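Local atomic coordinates of amidohydrolase (Brucella melitensis biovar Abortus, PDB entry 4F0L), a protein that binds an iron ion in a TIM-barrel metal site of the amidohydrolase family and probably acts as a metal-dependent deaminase or related hydrolase. Residues E104-A108 against A452-L456; P165-A169 against I186-F192; A297-T303 against F324-S330; S397-L403 against G419-V423. One frame throughout, in Å; residues are numbered along the deposited sequence. Where two conformers were deposited one is given.

Contact 1 of 4, residues E104-A108 against A452-L456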
loop_
_atom_site.group_PDB
_atom_site.type_symbol
_atom_site.label_atom_id
_atom_site.label_comp_id
_atom_site.label_asym_id
_atom_site.label_seq_id
_atom_site.Cartn_x
_atom_site.Cartn_y
_atom_site.Cartn_z
ATOM N N GLU B 104 28.852 2.938 14.308
ATOM C CA GLU B 104 29.144 3.132 12.899
ATOM C C GLU B 104 27.999 2.586 12.049
ATOM O O GLU B 104 27.547 3.223 11.089
ATOM C CB GLU B 104 30.455 2.415 12.542
ATOM C CG GLU B 104 31.712 3.011 13.182
ATOM C CD GLU B 104 31.966 2.605 14.640
ATOM O OE1 GLU B 104 31.263 1.738 15.230
ATOM O OE2 GLU B 104 32.921 3.181 15.205
ATOM N N GLN B 105 27.526 1.392 12.401
ATOM C CA GLN B 105 26.406 0.782 11.659
ATOM C C GLN B 105 25.118 1.581 11.854
ATOM O O GLN B 105 24.359 1.787 10.909
ATOM C CB GLN B 105 26.195 -0.679 12.069
ATOM C CG GLN B 105 27.316 -1.602 11.637
ATOM C CD GLN B 105 27.305 -2.923 12.360
ATOM O OE1 GLN B 105 26.616 -3.091 13.379
ATOM N NE2 GLN B 105 28.091 -3.866 11.852
ATOM N N ALA B 106 24.887 2.041 13.069
ATOM C CA ALA B 106 23.689 2.792 13.361
ATOM C C ALA B 106 23.645 4.088 12.551
ATOM O O ALA B 106 22.586 4.476 12.086
ATOM C CB ALA B 106 23.602 3.097 14.832
ATOM N N GLU B 107 24.788 4.726 12.356
ATOM C CA GLU B 107 24.820 5.948 11.563
ATOM C C GLU B 107 24.505 5.659 10.101
ATOM O O GLU B 107 23.765 6.409 9.465
ATOM C CB GLU B 107 26.172 6.644 11.664
ATOM C CG GLU B 107 26.169 8.032 11.013
ATOM C CD GLU B 107 27.476 8.807 11.141
ATOM O OE1 GLU B 107 28.319 8.457 11.992
ATOM O OE2 GLU B 107 27.644 9.789 10.385
ATOM N N ALA B 108 25.098 4.589 9.562
ATOM C CA ALA B 108 24.860 4.163 8.174
ATOM C C ALA B 108 23.412 3.806 7.896
ATOM O O ALA B 108 22.839 4.238 6.881
ATOM C CB ALA B 108 25.752 2.985 7.813
ATOM N N ALA B 452 26.917 -2.233 6.115
ATOM C CA ALA B 452 26.413 -2.461 7.478
ATOM C C ALA B 452 25.450 -3.669 7.570
ATOM O O ALA B 452 25.544 -4.493 8.480
ATOM C CB ALA B 452 25.761 -1.200 8.049
ATOM N N LEU B 453 24.560 -3.804 6.601
ATOM C CA LEU B 453 23.623 -4.926 6.562
ATOM C C LEU B 453 24.365 -6.272 6.489
ATOM O O LEU B 453 24.063 -7.210 7.253
ATOM C CB LEU B 453 22.649 -4.739 5.376
ATOM C CG LEU B 453 21.271 -5.404 5.496
ATOM C CD1 LEU B 453 20.653 -5.158 6.873
ATOM C CD2 LEU B 453 20.332 -4.911 4.390
ATOM N N GLY B 454 25.328 -6.359 5.571
ATOM C CA GLY B 454 26.159 -7.528 5.441
ATOM C C GLY B 454 26.803 -7.906 6.756
ATOM O O GLY B 454 26.814 -9.078 7.117
ATOM N N GLU B 455 27.332 -6.917 7.480
ATOM C CA GLU B 455 27.955 -7.177 8.773
ATOM C C GLU B 455 26.924 -7.727 9.766
ATOM O O GLU B 455 27.180 -8.701 10.470
ATOM C CB GLU B 455 28.626 -5.921 9.326
ATOM C CG GLU B 455 29.864 -5.479 8.544
ATOM C CD GLU B 455 30.223 -4.017 8.741
ATOM O OE1 GLU B 455 29.510 -3.300 9.480
ATOM O OE2 GLU B 455 31.220 -3.567 8.153
ATOM N N LEU B 456 25.754 -7.112 9.802
ATOM C CA LEU B 456 24.718 -7.484 10.772
ATOM C C LEU B 456 24.097 -8.862 10.516
ATOM O O LEU B 456 23.749 -9.566 11.470
ATOM C CB LEU B 456 23.640 -6.421 10.797
ATOM C CG LEU B 456 24.054 -5.090 11.434
ATOM C CD1 LEU B 456 23.161 -3.963 10.969
ATOM C CD2 LEU B 456 23.979 -5.219 12.937
#
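Gln105 carries nearly all of this helix-to-helix contact, reaching from 104-108 to three residues of 452-456. Its polar part is a single strong bond: NE2 of Gln105 donates to OE1 of Glu455 over 2.8 Å, and the N-H...O angle of 176° makes it practically straight. The carboxylate oxygen lies in the plane of the amide, whereas the amide nitrogen comes to OE1 from the anti side and 25° out of the carboxylate plane. Gln105 starts with CG anti to the carbonyl carbon and then runs extended, which carries its amide across the gap. The other end of that amide is held as well: OE1 accepts from the backbone N of Thr102, just before helix 103-119; bonds at both ends fix the rotation of the group.

The apolar part is small. Ala452 CB sits 3.9 Å from Gln105 CG and 4.2 Å from Ala108 CB. Separately, a methyl of Leu456, CD2, makes a van der Waals contact with the amide oxygen, 3.4 Å from Gln105 OE1, as the two side chains slide past each other in opposite directions.

The axes of 104-108 and 452-456 approach to 10.2 Å with their directions 132° apart, an oblique crossing. Phe97 of helix 88-100 touches Leu453 and Leu456 of helix 442-457, while Ala106 and Glu107 turn to helix 145-157.

Contact 2 of 4, residues P165-A169 against I186-F192; sequences PVFYA and INDPERF
Phe167 pushes the edge of its ring toward the face of Phe192, a T-shaped pair with centroids 5.6 Å apart and planes at 87°. The pair joins the C-terminal end of barrel strand 160-167 to the start of helix 189-203, the strand-to-helix step of the TIM barrel. Besides the ring edge, Phe167 also places its CB over the centre of the same Phe192 face, 4.0 Å from the centroid, a CH-pi contact. A chi1 of 180° lets Phe167 CE1 reach Asn187 O, Asp188 C and the ring of Pro189. Pro165 O meets the edge of the Phe192 ring near its plane, 3.3 Å from CZ.

The backbones meet farther along, where Asn187 N donates to Tyr168 O at 3.1 Å and Ile186 CA adds a C-H...O contact to that oxygen. Asp188 is the N-cap of the helix, its OD1 accepting from Arg191 N. Arg191 folds back to bind Asn187 OD1 through NE, nearly straight at 176°, and that oxygen also accepts from His133. A water completes the joint: it donates to Val166 O at 2.7 Å and accepts from Asn187 ND2 at 2.8 Å and from Tyr168 N at 3.1 Å.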
loop_
_atom_site.group_PDB
_atom_site.type_symbol
_atom_site.label_atom_id
_atom_site.label_comp_id
_atom_site.label_asym_id
_atom_site.label_seq_id
_atom_site.Cartn_x
_atom_site.Cartn_y
_atom_site.Cartn_z
ATOM N N PRO B 165 15.091 11.083 22.911
ATOM C CA PRO B 165 15.735 9.967 23.611
ATOM C C PRO B 165 14.743 9.315 24.555
ATOM O O PRO B 165 14.023 10.015 25.278
ATOM C CB PRO B 165 16.862 10.658 24.397
ATOM C CG PRO B 165 17.159 11.896 23.606
ATOM C CD PRO B 165 15.788 12.349 23.191
ATOM N N VAL B 166 14.732 7.994 24.556
ATOM C CA VAL B 166 13.755 7.201 25.280
ATOM C C VAL B 166 14.223 6.810 26.713
ATOM O O VAL B 166 15.392 6.367 26.953
ATOM C CB VAL B 166 13.446 5.920 24.491
ATOM C CG1 VAL B 166 12.504 4.980 25.271
ATOM C CG2 VAL B 166 12.823 6.275 23.137
ATOM N N PHE B 167 13.317 7.014 27.652
ATOM C CA PHE B 167 13.525 6.558 29.004
ATOM C C PHE B 167 12.859 5.208 29.138
ATOM O O PHE B 167 11.658 5.080 28.885
ATOM C CB PHE B 167 12.960 7.519 30.060
ATOM C CG PHE B 167 13.184 7.009 31.452
ATOM C CD1 PHE B 167 14.417 7.156 32.058
ATOM C CD2 PHE B 167 12.216 6.246 32.080
ATOM C CE1 PHE B 167 14.664 6.623 33.312
ATOM C CE2 PHE B 167 12.444 5.700 33.321
ATOM C CZ PHE B 167 13.677 5.893 33.943
ATOM N N TYR B 168 13.636 4.222 29.575
ATOM C CA TYR B 168 13.202 2.817 29.685
ATOM C C TYR B 168 13.911 2.179 30.877
ATOM O O TYR B 168 15.132 2.189 30.949
ATOM C CB TYR B 168 13.624 2.086 28.412
ATOM C CG TYR B 168 12.980 0.744 28.116
ATOM C CD1 TYR B 168 13.044 -0.322 29.004
ATOM C CD2 TYR B 168 12.353 0.532 26.905
ATOM C CE1 TYR B 168 12.462 -1.549 28.704
ATOM C CE2 TYR B 168 11.779 -0.678 26.608
ATOM C CZ TYR B 168 11.834 -1.696 27.513
ATOM O OH TYR B 168 11.260 -2.884 27.157
ATOM N N ALA B 169 13.152 1.627 31.815
ATOM C CA ALA B 169 13.754 1.048 33.027
ATOM C C ALA B 169 13.156 -0.291 33.496
ATOM O O ALA B 169 13.719 -0.908 34.378
ATOM C CB ALA B 169 13.678 2.062 34.160
ATOM N N ILE B 186 18.375 0.685 28.773
ATOM C CA ILE B 186 18.073 0.987 30.170
ATOM C C ILE B 186 18.779 2.250 30.646
ATOM O O ILE B 186 19.941 2.463 30.338
ATOM C CB ILE B 186 18.539 -0.205 31.070
ATOM C CG1 ILE B 186 17.737 -1.455 30.766
ATOM C CG2 ILE B 186 18.487 0.107 32.569
ATOM C CD1 ILE B 186 18.208 -2.658 31.574
ATOM N N ASN B 187 18.068 3.081 31.392
ATOM C CA ASN B 187 18.685 4.131 32.193
ATOM C C ASN B 187 17.896 4.310 33.465
ATOM O O ASN B 187 16.711 3.958 33.517
ATOM C CB ASN B 187 18.707 5.483 31.464
ATOM C CG ASN B 187 19.705 5.526 30.357
ATOM O OD1 ASN B 187 20.914 5.473 30.603
ATOM N ND2 ASN B 187 19.217 5.669 29.108
ATOM N N ASP B 188 18.531 4.902 34.478
ATOM C CA ASP B 188 17.789 5.494 35.593
ATOM C C ASP B 188 17.647 7.002 35.330
ATOM O O ASP B 188 18.248 7.520 34.366
ATOM C CB ASP B 188 18.430 5.153 36.954
ATOM C CG ASP B 188 19.820 5.749 37.144
ATOM O OD1 ASP B 188 20.224 6.674 36.417
ATOM O OD2 ASP B 188 20.508 5.319 38.084
ATOM N N PRO B 189 16.827 7.706 36.140
ATOM C CA PRO B 189 16.514 9.092 35.749
ATOM C C PRO B 189 17.762 9.975 35.754
ATOM O O PRO B 189 17.890 10.870 34.919
ATOM C CB PRO B 189 15.509 9.533 36.809
ATOM C CG PRO B 189 14.834 8.262 37.209
ATOM C CD PRO B 189 15.949 7.251 37.232
ATOM N N GLU B 190 18.687 9.674 36.657
ATOM C CA GLU B 190 19.911 10.424 36.731
ATOM C C GLU B 190 20.768 10.241 35.465
ATOM O O GLU B 190 21.224 11.223 34.876
ATOM C CB GLU B 190 20.711 10.013 37.969
ATOM C CG GLU B 190 21.938 10.881 38.213
ATOM C CD GLU B 190 23.191 10.380 37.498
ATOM O OE1 GLU B 190 23.220 9.207 37.007
ATOM O OE2 GLU B 190 24.160 11.187 37.411
ATOM N N ARG B 191 21.009 8.987 35.071
ATOM C CA ARG B 191 21.824 8.755 33.883
ATOM C C ARG B 191 21.098 9.233 32.628
ATOM O O ARG B 191 21.740 9.697 31.679
ATOM C CB ARG B 191 22.227 7.295 33.732
ATOM C CG ARG B 191 23.266 7.081 32.639
ATOM C CD ARG B 191 23.932 5.715 32.769
ATOM N NE ARG B 191 23.030 4.652 32.342
ATOM C CZ ARG B 191 23.146 3.364 32.668
ATOM N NH1 ARG B 191 24.124 2.958 33.465
ATOM N NH2 ARG B 191 22.253 2.479 32.217
ATOM N N PHE B 192 19.763 9.170 32.650
ATOM C CA PHE B 192 18.968 9.719 31.564
ATOM C C PHE B 192 19.144 11.239 31.422
ATOM O O PHE B 192 19.293 11.719 30.290
ATOM C CB PHE B 192 17.475 9.360 31.709
ATOM C CG PHE B 192 16.636 9.819 30.552
ATOM C CD1 PHE B 192 16.638 9.116 29.349
ATOM C CD2 PHE B 192 15.862 10.961 30.643
ATOM C CE1 PHE B 192 15.880 9.548 28.259
ATOM C CE2 PHE B 192 15.096 11.393 29.552
ATOM C CZ PHE B 192 15.114 10.690 28.364
HETATM O O HOH W 1 16.579 4.771 28.800
#

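Contact 3 of 4, residues A297-T303 against F324-S330; sequences AGLCPVT and FGIGSDS. With FE (Fe (III) ion), chain E.
The iron site of this TIM-barrel amidohydrolase takes one of its four protein ligands from this contact, where two neighbouring parallel strands end and the loop after strand 323-326 carries Asp329 to the metal. Asp329 OD1 binds the iron at 2.4 Å; His65, His67 and His241 supply the other protein ligands and two waters complete the shell.

The strand part rests on three backbone bonds in parallel register, Ala297 beside Phe324 and Leu299 beside Ile326. Gly325 N donates to Ala297 O, Leu299 N to Gly325 O, and Gly327 N to Leu299 O, the last at 2.9 Å and 149°. The axes of 297-299 and 324-326 lie 25° apart and approach to 4.7 Å. On the face bearing Leu299, its CD1 meets CD2 of Phe324 at 3.9 Å, the two side chains crossing at about a right angle.

Beyond the strands the metal ligand is packed from the side of 297-303. Cys300 SG lies 3.6 Å from Asp329 CB, and Thr303 CG2 touches Asp329 OD2, the carboxylate oxygen that does not coordinate the iron. A chi1 of -175° turns the Asp329 carboxylate, trans to the amide nitrogen, out to the metal. A water accepts from Thr303 N and lies 3.0 Å from Gly327 O, to which it can donate, linking the start of helix 301-306 to the loop. Beside it, the hydroxyls of Thr303 and Ser330 share a hydrogen bond, OG1 to OG 2.9 Å.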
loop_
_atom_site.group_PDB
_atom_site.type_symbol
_atom_site.label_atom_id
_atom_site.label_comp_id
_atom_site.label_asym_id
_atom_site.label_seq_id
_atom_site.Cartn_x
_atom_site.Cartn_y
_atom_site.Cartn_z
ATOM N N ALA B 297 -2.210 12.485 18.256
ATOM C CA ALA B 297 -2.170 11.047 17.995
ATOM C C ALA B 297 -1.030 10.733 17.041
ATOM O O ALA B 297 -1.040 11.217 15.902
ATOM C CB ALA B 297 -3.516 10.559 17.410
ATOM N N GLY B 298 -0.046 9.962 17.487
ATOM C CA GLY B 298 1.089 9.583 16.647
ATOM C C GLY B 298 0.761 8.283 15.950
ATOM O O GLY B 298 1.077 7.203 16.459
ATOM N N LEU B 299 0.097 8.381 14.801
ATOM C CA LEU B 299 -0.388 7.201 14.097
ATOM C C LEU B 299 0.704 6.595 13.214
ATOM O O LEU B 299 1.414 7.313 12.481
ATOM C CB LEU B 299 -1.620 7.573 13.257
ATOM C CG LEU B 299 -2.817 8.170 14.018
ATOM C CD1 LEU B 299 -4.023 8.356 13.069
ATOM C CD2 LEU B 299 -3.205 7.274 15.227
ATOM N N CYS B 300 0.782 5.271 13.232
ATOM C CA CYS B 300 1.756 4.528 12.455
ATOM C C CYS B 300 1.038 3.437 11.677
ATOM O O CYS B 300 1.183 2.262 11.991
ATOM C CB CYS B 300 2.831 3.943 13.390
ATOM S SG CYS B 300 3.659 5.212 14.435
ATOM N N PRO B 301 0.258 3.826 10.636
ATOM C CA PRO B 301 -0.691 2.876 10.080
ATOM C C PRO B 301 -0.073 1.626 9.421
ATOM O O PRO B 301 -0.588 0.511 9.614
ATOM C CB PRO B 301 -1.493 3.707 9.063
ATOM C CG PRO B 301 -1.325 5.125 9.477
ATOM C CD PRO B 301 0.001 5.225 10.185
ATOM N N VAL B 302 0.998 1.813 8.646
ATOM C CA VAL B 302 1.666 0.671 8.022
ATOM C C VAL B 302 2.267 -0.270 9.033
ATOM O O VAL B 302 2.061 -1.473 8.931
ATOM C CB VAL B 302 2.700 1.117 6.991
ATOM C CG1 VAL B 302 3.631 -0.028 6.548
ATOM C CG2 VAL B 302 1.901 1.718 5.830
ATOM N N THR B 303 2.970 0.256 10.027
ATOM C CA THR B 303 3.533 -0.599 11.073
ATOM C C THR B 303 2.443 -1.283 11.879
ATOM O O THR B 303 2.535 -2.466 12.179
ATOM C CB THR B 303 4.506 0.167 12.005
ATOM O OG1 THR B 303 5.630 0.612 11.238
ATOM C CG2 THR B 303 5.049 -0.751 13.157
ATOM N N PHE B 324 -3.576 14.693 14.518
ATOM C CA PHE B 324 -2.701 13.516 14.338
ATOM C C PHE B 324 -1.542 13.798 13.392
ATOM O O PHE B 324 -1.580 14.767 12.619
ATOM C CB PHE B 324 -3.520 12.331 13.797
ATOM C CG PHE B 324 -3.765 12.393 12.306
ATOM C CD1 PHE B 324 -4.768 13.168 11.790
ATOM C CD2 PHE B 324 -2.946 11.669 11.427
ATOM C CE1 PHE B 324 -4.979 13.246 10.415
ATOM C CE2 PHE B 324 -3.141 11.741 10.044
ATOM C CZ PHE B 324 -4.166 12.556 9.542
ATOM N N GLY B 325 -0.518 12.951 13.478
ATOM C CA GLY B 325 0.518 12.825 12.476
ATOM C C GLY B 325 0.827 11.358 12.166
ATOM O O GLY B 325 0.259 10.426 12.774
ATOM N N ILE B 326 1.734 11.149 11.226
ATOM C CA ILE B 326 2.129 9.815 10.820
ATOM C C ILE B 326 3.606 9.572 11.016
ATOM O O ILE B 326 4.442 10.481 10.840
ATOM C CB ILE B 326 1.777 9.503 9.346
ATOM C CG1 ILE B 326 2.321 10.598 8.403
ATOM C CG2 ILE B 326 0.261 9.315 9.205
ATOM C CD1 ILE B 326 2.223 10.250 6.919
ATOM N N GLY B 327 3.909 8.331 11.395
ATOM C CA GLY B 327 5.265 7.873 11.542
ATOM C C GLY B 327 5.502 6.500 10.946
ATOM O O GLY B 327 4.682 5.595 11.090
ATOM N N SER B 328 6.660 6.337 10.315
ATOM C CA SER B 328 7.023 5.058 9.693
ATOM C C SER B 328 7.382 3.973 10.725
ATOM O O SER B 328 7.324 2.787 10.425
ATOM C CB SER B 328 8.187 5.278 8.751
ATOM O OG SER B 328 7.811 6.104 7.668
ATOM N N ASP B 329 7.794 4.400 11.912
ATOM C CA ASP B 329 7.846 3.536 13.119
ATOM C C ASP B 329 8.857 2.399 12.942
ATOM O O ASP B 329 10.055 2.619 13.199
ATOM C CB ASP B 329 6.439 3.053 13.504
ATOM C CG ASP B 329 6.404 2.247 14.831
ATOM O OD1 ASP B 329 7.442 2.134 15.523
ATOM O OD2 ASP B 329 5.326 1.757 15.211
ATOM N N SER B 330 8.408 1.217 12.515
ATOM C CA SER B 330 9.313 0.077 12.291
ATOM C C SER B 330 10.129 0.300 11.053
ATOM O O SER B 330 11.141 -0.395 10.804
ATOM C CB SER B 330 8.549 -1.263 12.142
ATOM O OG SER B 330 7.807 -1.305 10.922
HETATM FE FE FE E . 7.356 2.627 17.906
HETATM O O HOH W 2 4.125 2.924 9.953
HETATM O O HOH W 3 5.523 1.475 17.691
HETATM O O HOH W 4 7.866 0.431 18.215
#

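Contact 4 of 4, residues S397-L403 against G419-V423; sequences SLDVERL and GRAHV
Leu398, on strand 395-399, faces Val423 in an antiparallel non-hydrogen-bonded pair, its CD2 reaching Val423 CG2 at 4.4 Å. Next, Asp399 N donates to His422 O over 2.7 Å at 163°, while its carbonyl oxygen presses on Ala421 CB at 3.2 Å. The carboxylate of Asp399 turns back to its own chain: OD1 accepts from Glu401 N, an Asx turn leading into the type I turn Val400 to Leu403.

Arg402 then crosses Arg420 obliquely, their guanidinium planes 32° apart. CD of Arg420 lies over one face of the Arg402 guanidinium, 3.5 Å from NH1, and a bend at chi3 (62°) helps bring that group over its neighbour. Leu403 follows, with CD1 3.6 Å from Arg420 O.

Waters bind the turn to 419-423; one donates to both Asp399 O and Arg420 O and accepts from Arg402 N. Arg402 NH1 lies 3.6 Å from Arg420 NE. In the second subunit, Glu446 forms a salt bridge with Arg402, and Tyr71 offers Arg420 its carbonyl and, in a cation-pi contact, its ring; these probably ease the closeness of like charges. The arginine pair places this edge of 397-403 and 419-423 in the subunit interface.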
loop_
_atom_site.group_PDB
_atom_site.type_symbol
_atom_site.label_atom_id
_atom_site.label_comp_id
_atom_site.label_asym_id
_atom_site.label_seq_id
_atom_site.Cartn_x
_atom_site.Cartn_y
_atom_site.Cartn_z
ATOM N N SER B 397 7.731 19.255 -4.126
ATOM C CA SER B 397 7.003 19.356 -5.388
ATOM C C SER B 397 6.631 17.955 -5.872
ATOM O O SER B 397 7.358 16.988 -5.634
ATOM C CB SER B 397 7.768 20.116 -6.442
ATOM O OG SER B 397 8.877 19.368 -6.922
ATOM N N LEU B 398 5.468 17.858 -6.509
ATOM C CA LEU B 398 4.960 16.602 -6.954
ATOM C C LEU B 398 5.086 16.491 -8.467
ATOM O O LEU B 398 4.795 17.451 -9.182
ATOM C CB LEU B 398 3.499 16.428 -6.522
ATOM C CG LEU B 398 3.263 16.374 -5.006
ATOM C CD1 LEU B 398 1.777 16.409 -4.717
ATOM C CD2 LEU B 398 3.887 15.136 -4.329
ATOM N N ASP B 399 5.471 15.307 -8.946
ATOM C CA ASP B 399 5.473 15.017 -10.379
ATOM C C ASP B 399 4.025 14.751 -10.784
ATOM O O ASP B 399 3.432 13.752 -10.358
ATOM C CB ASP B 399 6.365 13.804 -10.666
ATOM C CG ASP B 399 6.397 13.415 -12.144
ATOM O OD1 ASP B 399 5.437 13.628 -12.872
ATOM O OD2 ASP B 399 7.429 12.924 -12.593
ATOM N N VAL B 400 3.475 15.646 -11.606
ATOM C CA VAL B 400 2.092 15.554 -12.087
ATOM C C VAL B 400 2.027 15.317 -13.599
ATOM O O VAL B 400 1.043 15.661 -14.260
ATOM C CB VAL B 400 1.275 16.812 -11.710
ATOM C CG1 VAL B 400 1.062 16.855 -10.202
ATOM C CG2 VAL B 400 1.920 18.075 -12.277
ATOM N N GLU B 401 3.055 14.665 -14.114
ATOM C CA GLU B 401 3.132 14.306 -15.518
ATOM C C GLU B 401 1.901 13.496 -15.952
ATOM O O GLU B 401 1.362 13.715 -17.034
ATOM C CB GLU B 401 4.439 13.541 -15.731
ATOM C CG GLU B 401 4.848 13.250 -17.161
ATOM C CD GLU B 401 6.307 12.796 -17.232
ATOM O OE1 GLU B 401 6.527 11.568 -17.346
ATOM O OE2 GLU B 401 7.220 13.651 -17.107
ATOM N N ARG B 402 1.417 12.611 -15.080
ATOM C CA ARG B 402 0.205 11.843 -15.378
ATOM C C ARG B 402 -1.108 12.514 -14.923
ATOM O O ARG B 402 -2.196 11.909 -15.080
ATOM C CB ARG B 402 0.276 10.442 -14.756
ATOM C CG ARG B 402 1.506 9.608 -15.160
ATOM C CD ARG B 402 1.237 8.117 -14.984
ATOM N NE ARG B 402 0.143 7.660 -15.836
ATOM C CZ ARG B 402 -0.559 6.542 -15.674
ATOM N NH1 ARG B 402 -0.332 5.714 -14.638
ATOM N NH2 ARG B 402 -1.525 6.247 -16.551
ATOM N N LEU B 403 -1.022 13.719 -14.353
ATOM C CA LEU B 403 -2.205 14.461 -13.923
ATOM C C LEU B 403 -2.132 15.897 -14.430
ATOM O O LEU B 403 -2.189 16.828 -13.611
ATOM C CB LEU B 403 -2.272 14.462 -12.383
ATOM C CG LEU B 403 -2.499 13.131 -11.669
ATOM C CD1 LEU B 403 -2.121 13.194 -10.214
ATOM C CD2 LEU B 403 -3.954 12.745 -11.794
ATOM N N GLY B 419 -1.724 6.161 -7.204
ATOM C CA GLY B 419 -0.331 6.025 -7.661
ATOM C C GLY B 419 -0.032 6.866 -8.902
ATOM O O GLY B 419 0.896 6.564 -9.664
ATOM N N ARG B 420 -0.804 7.935 -9.107
ATOM C CA ARG B 420 -0.717 8.732 -10.337
ATOM C C ARG B 420 0.196 9.990 -10.232
ATOM O O ARG B 420 0.312 10.746 -11.189
ATOM C CB ARG B 420 -2.140 9.153 -10.751
ATOM C CG ARG B 420 -3.013 8.016 -11.302
ATOM C CD ARG B 420 -2.640 7.501 -12.680
ATOM N NE ARG B 420 -3.474 6.335 -13.005
ATOM C CZ ARG B 420 -4.670 6.375 -13.590
ATOM N NH1 ARG B 420 -5.163 7.520 -14.026
ATOM N NH2 ARG B 420 -5.354 5.252 -13.794
ATOM N N ALA B 421 0.780 10.235 -9.060
ATOM C CA ALA B 421 1.832 11.234 -8.879
ATOM C C ALA B 421 2.848 10.653 -7.944
ATOM O O ALA B 421 2.534 9.688 -7.241
ATOM C CB ALA B 421 1.288 12.530 -8.299
ATOM N N HIS B 422 4.023 11.300 -7.909
ATOM C CA HIS B 422 5.139 10.952 -7.065
ATOM C C HIS B 422 5.894 12.207 -6.627
ATOM O O HIS B 422 5.796 13.264 -7.238
ATOM C CB HIS B 422 6.082 10.002 -7.807
ATOM C CG HIS B 422 5.390 8.783 -8.364
ATOM N ND1 HIS B 422 4.869 8.739 -9.619
ATOM C CD2 HIS B 422 5.098 7.546 -7.770
ATOM C CE1 HIS B 422 4.282 7.536 -9.815
ATOM N NE2 HIS B 422 4.423 6.809 -8.676
ATOM N N VAL B 423 6.669 12.083 -5.560
ATOM C CA VAL B 423 7.570 13.176 -5.087
ATOM C C VAL B 423 8.643 13.517 -6.139
ATOM O O VAL B 423 9.284 12.622 -6.706
ATOM C CB VAL B 423 8.218 12.782 -3.750
ATOM C CG1 VAL B 423 9.357 13.739 -3.360
ATOM C CG2 VAL B 423 7.163 12.697 -2.665
HETATM O O HOH W 5 2.240 12.126 -12.402
HETATM O O HOH W 6 -4.086 10.090 -14.410
HETATM O O HOH W 7 -1.905 3.875 -12.308
HETATM O O HOH W 8 1.435 5.686 -12.741
#

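Overall arrangement
Contact 3 is the most central, its centre about 6 Å from the middle of the chain, and holds a ligand of the iron; none of the four contacts touch. Contact 2, centred about 24 Å from it, also ends near the metal: the side chain of Val166 comes within about 8 Å of the ion and about 6 Å of that of His67. Contacts 1 and 4 lie away from the site. Segments 104-108 and 452-456 are far apart in sequence and enclose the other three contacts along the chain, whereas contacts 2, 3 and 4 follow in series. Contacts 2 and 4 reach the same mixed sheet from opposite sides of the chain's centre, their own centres about 44 Å apart.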